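Local coordinates for protein M64R (Myxoma virus, PDB 5CZ3) that probably acts as a host-range factor of the poxvirus C7 family, allowing the virus to multiply in different cell types, at residues 20-25 against 137-142; 66-71 against 99-104. All blocks are in the same frame, centred on the assembly; numbering follows the deposited sequence.

Contact 1: 20-25 against 137-142; sequences VSIKHV and TYIDPF
Y138 leans across to strand 20-23, where its ring meets both K23 and H24. Its CG sits between the backbone N and the carbonyl carbon (chi1 67°), which tips the ring toward strand 20-23 instead of straight out from its own strand. K23 CB lies over one face of that ring, 4.0 Å from its centroid, a CH-pi contact. Beyond CB the lysine chain runs alongside the tyrosine in the same direction, with K23 CD 3.4 Å from Y138 OH; the chain bends at chi3, about the CG-CD bond, and its amine makes a salt bridge to D147 in helix 145-148. Toward H24, the imidazole offers its face and Y138 its edge, CE1 poised over the middle of the histidine ring, in a T-shaped pair with planes at 73°.

At the other end S21 OG donates a short bond of 2.6 Å to F142 O, lying in the carbonyl plane on a lone pair and extending the pairing past the last bridge. Near H24, T137 OG1 gives a second side-chain bond, 2.9 Å to K23 O. That oxygen also accepts from Y138 N, and the two donors come from opposite faces of its carbonyl plane.

On the reverse face, V20 CG1 meets I139 CG2 at 3.7 Å, while I22 and I139 both pack on F118 of strand 117-121. S21 with D140 and K23 with Y138 are hydrogen-bonded pairs, I22 with I139 a non-hydrogen-bonded one. An antiparallel edge with polar and aromatic groups outward and branched aliphatics turned onto the facing sheet is characteristic of a beta-sandwich, here that of the C7 family.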
ATOM      1  N   VAL A  20      -1.199  -5.945  10.822  1.00 47.49           N
ATOM      2  CA  VAL A  20      -1.097  -6.724   9.594  1.00 46.13           C
ATOM      3  C   VAL A  20      -0.045  -6.139   8.654  1.00 44.26           C
ATOM      4  O   VAL A  20      -0.014  -4.929   8.422  1.00 43.05           O
ATOM      5  CB  VAL A  20      -2.456  -6.793   8.864  1.00 45.38           C
ATOM      6  CG1 VAL A  20      -2.294  -7.382   7.470  1.00 44.67           C
ATOM      7  CG2 VAL A  20      -3.458  -7.599   9.679  1.00 47.10           C
ATOM      8  N   SER A  21       0.818  -7.000   8.123  1.00 43.86           N
ATOM      9  CA  SER A  21       1.843  -6.573   7.180  1.00 42.39           C
ATOM     10  C   SER A  21       1.526  -7.042   5.765  1.00 42.48           C
ATOM     11  O   SER A  21       1.627  -8.232   5.460  1.00 44.29           O
ATOM     12  CB  SER A  21       3.219  -7.100   7.598  1.00 43.60           C
ATOM     13  OG  SER A  21       3.647  -6.524   8.819  1.00 44.27           O
ATOM     14  N   ILE A  22       1.136  -6.108   4.905  1.00 41.00           N
ATOM     15  CA  ILE A  22       0.967  -6.403   3.491  1.00 41.29           C
ATOM     16  C   ILE A  22       2.272  -6.073   2.777  1.00 41.83           C
ATOM     17  O   ILE A  22       2.531  -4.917   2.443  1.00 41.61           O
ATOM     18  CB  ILE A  22      -0.191  -5.607   2.866  1.00 39.70           C
ATOM     19  CG1 ILE A  22      -1.458  -5.755   3.708  1.00 39.15           C
ATOM     20  CG2 ILE A  22      -0.446  -6.074   1.445  1.00 40.61           C
ATOM     21  CD1 ILE A  22      -2.604  -4.886   3.239  1.00 37.56           C
ATOM     22  N   LYS A  23       3.093  -7.092   2.548  1.00 42.99           N
ATOM     23  CA  LYS A  23       4.458  -6.875   2.083  1.00 43.80           C
ATOM     24  C   LYS A  23       4.632  -7.118   0.588  1.00 43.71           C
ATOM     25  O   LYS A  23       3.892  -7.896  -0.019  1.00 44.45           O
ATOM     26  CB  LYS A  23       5.423  -7.765   2.869  1.00 46.73           C
ATOM     27  CG  LYS A  23       5.267  -7.640   4.375  1.00 47.76           C
ATOM     28  CD  LYS A  23       6.523  -8.073   5.103  1.00 49.95           C
ATOM     29  CE  LYS A  23       7.615  -7.027   4.972  1.00 49.78           C
ATOM     30  NZ  LYS A  23       8.826  -7.389   5.756  1.00 53.59           N
ATOM     31  N   HIS A  24       5.622  -6.438   0.012  1.00 42.86           N
ATOM     32  CA  HIS A  24       5.970  -6.560  -1.403  1.00 42.86           C
ATOM     33  C   HIS A  24       4.774  -6.266  -2.305  1.00 42.01           C
ATOM     34  O   HIS A  24       4.467  -7.026  -3.223  1.00 42.56           O
ATOM     35  CB  HIS A  24       6.536  -7.953  -1.700  1.00 44.25           C
ATOM     36  CG  HIS A  24       7.819  -8.249  -0.985  1.00 44.86           C
ATOM     37  ND1 HIS A  24       8.647  -9.290  -1.344  1.00 47.08           N
ATOM     38  CD2 HIS A  24       8.415  -7.641   0.068  1.00 43.73           C
ATOM     39  CE1 HIS A  24       9.699  -9.310  -0.544  1.00 47.09           C
ATOM     40  NE2 HIS A  24       9.582  -8.321   0.322  1.00 45.30           N
ATOM     41  N   VAL A  25       4.109  -5.150  -2.030  1.00 40.41           N
ATOM     42  CA  VAL A  25       2.951  -4.716  -2.800  1.00 40.29           C
ATOM     43  C   VAL A  25       3.367  -4.239  -4.192  1.00 41.28           C
ATOM     44  O   VAL A  25       2.587  -4.289  -5.141  1.00 42.36           O
ATOM     45  CB  VAL A  25       2.197  -3.593  -2.057  1.00 38.63           C
ATOM     46  CG1 VAL A  25       0.968  -3.153  -2.831  1.00 38.21           C
ATOM     47  CG2 VAL A  25       1.809  -4.061  -0.665  1.00 39.18           C
ATOM     48  N   THR A 137       3.289 -10.251  -3.885  1.00 45.32           N
ATOM     49  CA  THR A 137       2.859  -9.803  -2.569  1.00 43.99           C
ATOM     50  C   THR A 137       2.423 -10.952  -1.664  1.00 45.85           C
ATOM     51  O   THR A 137       1.930 -11.982  -2.129  1.00 47.56           O
ATOM     52  CB  THR A 137       1.702  -8.790  -2.681  1.00 42.66           C
ATOM     53  OG1 THR A 137       1.410  -8.249  -1.387  1.00 41.17           O
ATOM     54  CG2 THR A 137       0.456  -9.450  -3.256  1.00 44.42           C
ATOM     55  N   TYR A 138       2.629 -10.768  -0.365  1.00 45.77           N
ATOM     56  CA  TYR A 138       2.187 -11.730   0.633  1.00 48.11           C
ATOM     57  C   TYR A 138       1.809 -10.985   1.905  1.00 46.06           C
ATOM     58  O   TYR A 138       2.264  -9.865   2.132  1.00 43.57           O
ATOM     59  CB  TYR A 138       3.272 -12.774   0.914  1.00 51.40           C
ATOM     60  CG  TYR A 138       4.512 -12.229   1.591  1.00 50.84           C
ATOM     61  CD1 TYR A 138       5.556 -11.692   0.846  1.00 50.11           C
ATOM     62  CD2 TYR A 138       4.647 -12.266   2.974  1.00 50.68           C
ATOM     63  CE1 TYR A 138       6.692 -11.196   1.460  1.00 49.84           C
ATOM     64  CE2 TYR A 138       5.778 -11.773   3.596  1.00 50.52           C
ATOM     65  CZ  TYR A 138       6.798 -11.240   2.835  1.00 50.54           C
ATOM     66  OH  TYR A 138       7.927 -10.749   3.451  1.00 51.94           O
ATOM     67  N   ILE A 139       0.977 -11.604   2.734  1.00 47.67           N
ATOM     68  CA  ILE A 139       0.507 -10.950   3.946  1.00 47.02           C
ATOM     69  C   ILE A 139       0.937 -11.686   5.208  1.00 48.68           C
ATOM     70  O   ILE A 139       0.618 -12.858   5.397  1.00 52.10           O
ATOM     71  CB  ILE A 139      -1.026 -10.817   3.953  1.00 48.34           C
ATOM     72  CG1 ILE A 139      -1.498 -10.015   2.739  1.00 46.75           C
ATOM     73  CG2 ILE A 139      -1.494 -10.155   5.234  1.00 48.56           C
ATOM     74  CD1 ILE A 139      -3.002  -9.901   2.633  1.00 48.06           C
ATOM     75  N   ASP A 140       1.672 -10.989   6.067  1.00 47.01           N
ATOM     76  CA  ASP A 140       2.013 -11.511   7.382  1.00 48.21           C
ATOM     77  C   ASP A 140       0.988 -11.031   8.401  1.00 47.25           C
ATOM     78  O   ASP A 140       0.725  -9.833   8.502  1.00 45.35           O
ATOM     79  CB  ASP A 140       3.420 -11.076   7.799  1.00 48.27           C
ATOM     80  CG  ASP A 140       4.509 -11.834   7.062  1.00 50.32           C
ATOM     81  OD1 ASP A 140       4.275 -13.002   6.687  1.00 53.18           O
ATOM     82  OD2 ASP A 140       5.603 -11.264   6.865  1.00 49.83           O
ATOM     83  N   PRO A 141       0.407 -11.964   9.167  1.00 48.99           N
ATOM     84  CA  PRO A 141      -0.597 -11.629  10.185  1.00 49.86           C
ATOM     85  C   PRO A 141       0.017 -10.981  11.425  1.00 49.90           C
ATOM     86  O   PRO A 141      -0.458 -11.196  12.540  1.00 51.84           O
ATOM     87  CB  PRO A 141      -1.208 -12.988  10.525  1.00 53.91           C
ATOM     88  CG  PRO A 141      -0.101 -13.958  10.278  1.00 54.84           C
ATOM     89  CD  PRO A 141       0.664 -13.414   9.100  1.00 51.88           C
ATOM     90  N   PHE A 142       1.065 -10.190  11.220  1.00 48.04           N
ATOM     91  CA  PHE A 142       1.772  -9.537  12.310  1.00 48.71           C
ATOM     92  C   PHE A 142       2.565  -8.349  11.789  1.00 46.82           C
ATOM     93  O   PHE A 142       2.654  -8.130  10.583  1.00 44.74           O
ATOM     94  CB  PHE A 142       2.707 -10.524  13.010  1.00 51.45           C
ATOM     95  CG  PHE A 142       3.606 -11.279  12.069  1.00 51.76           C
ATOM     96  CD1 PHE A 142       4.754 -10.692  11.560  1.00 50.20           C
ATOM     97  CD2 PHE A 142       3.304 -12.579  11.697  1.00 53.52           C
ATOM     98  CE1 PHE A 142       5.577 -11.381  10.692  1.00 50.57           C
ATOM     99  CE2 PHE A 142       4.126 -13.276  10.832  1.00 53.82           C
ATOM    100  CZ  PHE A 142       5.265 -12.677  10.331  1.00 52.62           C
TER

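Contact 2: 66-71 against 99-104; sequences IHMRLN and ALARFY
M68 and F103 face each other as a non-hydrogen-bonded pair in an antiparallel part of the mixed sheet of the beta-sandwich. M68 CG, anti to its own amide nitrogen (chi1 173°), lies over one face of the F103 ring, and the extended chain carries the sulfur obliquely past the rim, with SD 3.6 Å from CE1 of F103. This is a Met-aromatic contact; the methyl beyond it ends 3.7 Å from A101 CB, M68 CE being the atom that touches. L70 CD1 continues the apolar row, resting against A99 CB and A101 CB.

On the reverse face Y104 tilts across toward strand 67-70. H67 CB sits over its ring, 3.8 Å from the centroid, the two side chains crossing at about a right angle. R69 CG approaches the ring's edge; the guanidinium and tyrosine planes are 5° apart but offset, so the groups do not stack, and R69 NE stays 3.5 Å from Y104 OH without a hydrogen bond. R69 NH1 donates to the G72 carbonyl.

Reciprocal backbone bonds join H67 with Y104 and R69 with R102, setting the register that places these side chains. Farther out, I93 of strand 87-95 in the opposing sheet packs on M68 and L70, whereas strands 73-75 and 34-40 flank the pair within its own sheet. Where strand 67-70 ends, N71 adopts positive phi and its side-chain oxygen serves as an acceptor: L100 N donates to N71 OD1 at 2.9 Å, nearly straight at 171°, while N71 N still donates to L100 O.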
ATOM      1  N   ILE A  66       2.437   9.035  -4.081  1.00 52.63           N
ATOM      2  CA  ILE A  66       1.397   8.046  -3.830  1.00 50.95           C
ATOM      3  C   ILE A  66       0.094   8.758  -3.504  1.00 51.60           C
ATOM      4  O   ILE A  66       0.048   9.602  -2.609  1.00 52.90           O
ATOM      5  CB  ILE A  66       1.751   7.096  -2.670  1.00 51.32           C
ATOM      6  CG1 ILE A  66       3.035   6.325  -2.973  1.00 51.02           C
ATOM      7  CG2 ILE A  66       0.601   6.136  -2.402  1.00 50.02           C
ATOM      8  CD1 ILE A  66       3.351   5.243  -1.964  1.00 48.56           C
ATOM      9  N   HIS A  67      -0.962   8.429  -4.238  1.00 51.01           N
ATOM     10  CA  HIS A  67      -2.271   9.007  -3.972  1.00 52.11           C
ATOM     11  C   HIS A  67      -3.223   7.942  -3.442  1.00 50.91           C
ATOM     12  O   HIS A  67      -2.921   6.748  -3.488  1.00 49.50           O
ATOM     13  CB  HIS A  67      -2.841   9.654  -5.234  1.00 53.14           C
ATOM     14  CG  HIS A  67      -1.956  10.708  -5.822  1.00 54.91           C
ATOM     15  ND1 HIS A  67      -1.308  10.548  -7.028  1.00 54.48           N
ATOM     16  CD2 HIS A  67      -1.605  11.933  -5.365  1.00 57.11           C
ATOM     17  CE1 HIS A  67      -0.600  11.631  -7.291  1.00 56.16           C
ATOM     18  NE2 HIS A  67      -0.761  12.487  -6.298  1.00 57.71           N
ATOM     19  N   MET A  68      -4.371   8.375  -2.935  1.00 51.79           N
ATOM     20  CA  MET A  68      -5.341   7.443  -2.378  1.00 51.54           C
ATOM     21  C   MET A  68      -6.768   7.974  -2.452  1.00 52.69           C
ATOM     22  O   MET A  68      -7.015   9.161  -2.240  1.00 53.83           O
ATOM     23  CB  MET A  68      -4.986   7.113  -0.926  1.00 51.76           C
ATOM     24  CG  MET A  68      -6.032   6.287  -0.192  1.00 48.47           C
ATOM     25  SD  MET A  68      -5.846   6.354   1.600  1.00 76.49           S
ATOM     26  CE  MET A  68      -7.175   5.272   2.113  1.00101.48           C
ATOM     27  N   ARG A  69      -7.702   7.082  -2.768  1.00 52.90           N
ATOM     28  CA  ARG A  69      -9.119   7.393  -2.676  1.00 54.56           C
ATOM     29  C   ARG A  69      -9.832   6.384  -1.787  1.00 53.80           C
ATOM     30  O   ARG A  69      -9.722   5.175  -1.996  1.00 53.27           O
ATOM     31  CB  ARG A  69      -9.771   7.417  -4.059  1.00 56.20           C
ATOM     32  CG  ARG A  69      -9.324   8.563  -4.939  1.00 58.01           C
ATOM     33  CD  ARG A  69     -10.284   8.753  -6.097  1.00 60.23           C
ATOM     34  NE  ARG A  69      -9.859   9.831  -6.985  1.00 62.18           N
ATOM     35  CZ  ARG A  69     -10.301  11.082  -6.903  1.00 65.37           C
ATOM     36  NH1 ARG A  69     -11.186  11.414  -5.974  1.00 66.46           N
ATOM     37  NH2 ARG A  69      -9.862  12.000  -7.752  1.00 68.54           N
ATOM     38  N   LEU A  70     -10.553   6.890  -0.793  1.00 52.14           N
ATOM     39  CA  LEU A  70     -11.386   6.049   0.056  1.00 53.43           C
ATOM     40  C   LEU A  70     -12.844   6.211  -0.347  1.00 58.52           C
ATOM     41  O   LEU A  70     -13.424   7.283  -0.172  1.00 59.92           O
ATOM     42  CB  LEU A  70     -11.201   6.402   1.533  1.00 51.52           C
ATOM     43  CG  LEU A  70     -12.010   5.552   2.515  1.00 51.85           C
ATOM     44  CD1 LEU A  70     -11.511   4.114   2.511  1.00 50.15           C
ATOM     45  CD2 LEU A  70     -11.961   6.138   3.918  1.00 50.52           C
ATOM     46  N   ASN A  71     -13.422   5.143  -0.890  1.00 61.67           N
ATOM     47  CA  ASN A  71     -14.796   5.159  -1.384  1.00 67.07           C
ATOM     48  C   ASN A  71     -15.033   6.287  -2.384  1.00 68.57           C
ATOM     49  O   ASN A  71     -16.090   6.917  -2.384  1.00 72.06           O
ATOM     50  CB  ASN A  71     -15.786   5.273  -0.222  1.00 69.53           C
ATOM     51  CG  ASN A  71     -15.724   4.082   0.717  1.00 70.13           C
ATOM     52  OD1 ASN A  71     -15.434   2.960   0.298  1.00 71.58           O
ATOM     53  ND2 ASN A  71     -16.000   4.321   1.993  1.00 69.28           N
ATOM     54  N   ALA A  99     -15.414  -0.242   3.677  1.00 56.15           N
ATOM     55  CA  ALA A  99     -14.845   0.759   2.784  1.00 54.38           C
ATOM     56  C   ALA A  99     -13.790   0.167   1.860  1.00 50.23           C
ATOM     57  O   ALA A  99     -13.163  -0.843   2.177  1.00 47.44           O
ATOM     58  CB  ALA A  99     -14.253   1.903   3.592  1.00 54.66           C
ATOM     59  N   LEU A 100     -13.603   0.807   0.712  1.00 49.92           N
ATOM     60  CA  LEU A 100     -12.572   0.402  -0.232  1.00 47.86           C
ATOM     61  C   LEU A 100     -11.494   1.473  -0.326  1.00 46.83           C
ATOM     62  O   LEU A 100     -11.786   2.641  -0.580  1.00 48.11           O
ATOM     63  CB  LEU A 100     -13.177   0.129  -1.610  1.00 49.35           C
ATOM     64  CG  LEU A 100     -12.207  -0.139  -2.763  1.00 48.03           C
ATOM     65  CD1 LEU A 100     -11.215  -1.242  -2.412  1.00 45.55           C
ATOM     66  CD2 LEU A 100     -12.983  -0.497  -4.018  1.00 50.18           C
ATOM     67  N   ALA A 101     -10.248   1.070  -0.111  1.00 45.66           N
ATOM     68  CA  ALA A 101      -9.128   1.996  -0.177  1.00 45.17           C
ATOM     69  C   ALA A 101      -8.261   1.705  -1.396  1.00 45.05           C
ATOM     70  O   ALA A 101      -7.730   0.604  -1.544  1.00 43.13           O
ATOM     71  CB  ALA A 101      -8.302   1.923   1.096  1.00 43.69           C
ATOM     72  N   ARG A 102      -8.128   2.696  -2.271  1.00 47.56           N
ATOM     73  CA  ARG A 102      -7.320   2.546  -3.472  1.00 49.34           C
ATOM     74  C   ARG A 102      -6.079   3.427  -3.438  1.00 47.36           C
ATOM     75  O   ARG A 102      -6.183   4.651  -3.468  1.00 47.24           O
ATOM     76  CB  ARG A 102      -8.141   2.880  -4.718  1.00 54.32           C
ATOM     77  CG  ARG A 102      -9.269   1.912  -5.014  1.00 57.48           C
ATOM     78  CD  ARG A 102      -9.763   2.105  -6.438  1.00 60.07           C
ATOM     79  NE  ARG A 102     -10.387   0.900  -6.975  1.00 60.73           N
ATOM     80  CZ  ARG A 102     -11.698   0.700  -7.022  1.00 63.45           C
ATOM     81  NH1 ARG A 102     -12.526   1.629  -6.566  1.00 66.66           N
ATOM     82  NH2 ARG A 102     -12.182  -0.426  -7.527  1.00 64.32           N
ATOM     83  N   PHE A 103      -4.909   2.803  -3.380  1.00 46.20           N
ATOM     84  CA  PHE A 103      -3.656   3.532  -3.530  1.00 45.58           C
ATOM     85  C   PHE A 103      -3.204   3.448  -4.981  1.00 45.68           C
ATOM     86  O   PHE A 103      -3.401   2.423  -5.634  1.00 47.16           O
ATOM     87  CB  PHE A 103      -2.581   2.980  -2.593  1.00 44.68           C
ATOM     88  CG  PHE A 103      -2.860   3.234  -1.140  1.00 45.18           C
ATOM     89  CD1 PHE A 103      -2.500   4.437  -0.554  1.00 45.44           C
ATOM     90  CD2 PHE A 103      -3.485   2.275  -0.361  1.00 45.30           C
ATOM     91  CE1 PHE A 103      -2.756   4.679   0.782  1.00 45.04           C
ATOM     92  CE2 PHE A 103      -3.744   2.510   0.977  1.00 44.96           C
ATOM     93  CZ  PHE A 103      -3.379   3.713   1.548  1.00 44.82           C
ATOM     94  N   TYR A 104      -2.613   4.524  -5.490  1.00 44.88           N
ATOM     95  CA  TYR A 104      -2.216   4.568  -6.894  1.00 45.23           C
ATOM     96  C   TYR A 104      -1.193   5.657  -7.190  1.00 46.01           C
ATOM     97  O   TYR A 104      -1.183   6.712  -6.557  1.00 46.54           O
ATOM     98  CB  TYR A 104      -3.446   4.768  -7.787  1.00 46.35           C
ATOM     99  CG  TYR A 104      -4.213   6.047  -7.520  1.00 47.09           C
ATOM    100  CD1 TYR A 104      -5.146   6.121  -6.494  1.00 46.54           C
ATOM    101  CD2 TYR A 104      -4.013   7.177  -8.303  1.00 48.37           C
ATOM    102  CE1 TYR A 104      -5.852   7.286  -6.248  1.00 47.67           C
ATOM    103  CE2 TYR A 104      -4.714   8.347  -8.065  1.00 49.69           C
ATOM    104  CZ  TYR A 104      -5.632   8.394  -7.038  1.00 49.56           C
ATOM    105  OH  TYR A 104      -6.334   9.554  -6.797  1.00 51.82           O
TER

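The two contacts belong to different sheets of the sandwich and lie on opposite sides of the chain's centre, their centres about 18 Å apart and nearest atoms about 7 Å apart. Contact 2 is nested within the loop closed by contact 1. Both are partly buried, with one inward apolar face and one more exposed face. Contact 1 joins the outermost strand 138-140 to its neighbour; contact 2 joins two strands flanked on both sides. Inside, contact 1 uses branched aliphatics, while contact 2 adds a Met-aromatic pair and alanines to its aliphatic side chains. Hydroxyls supplement the backbone bonds in contact 1, an asparagine amide oxygen in contact 2, while each outer face uses a tyrosine leaning over its cross-strand partner.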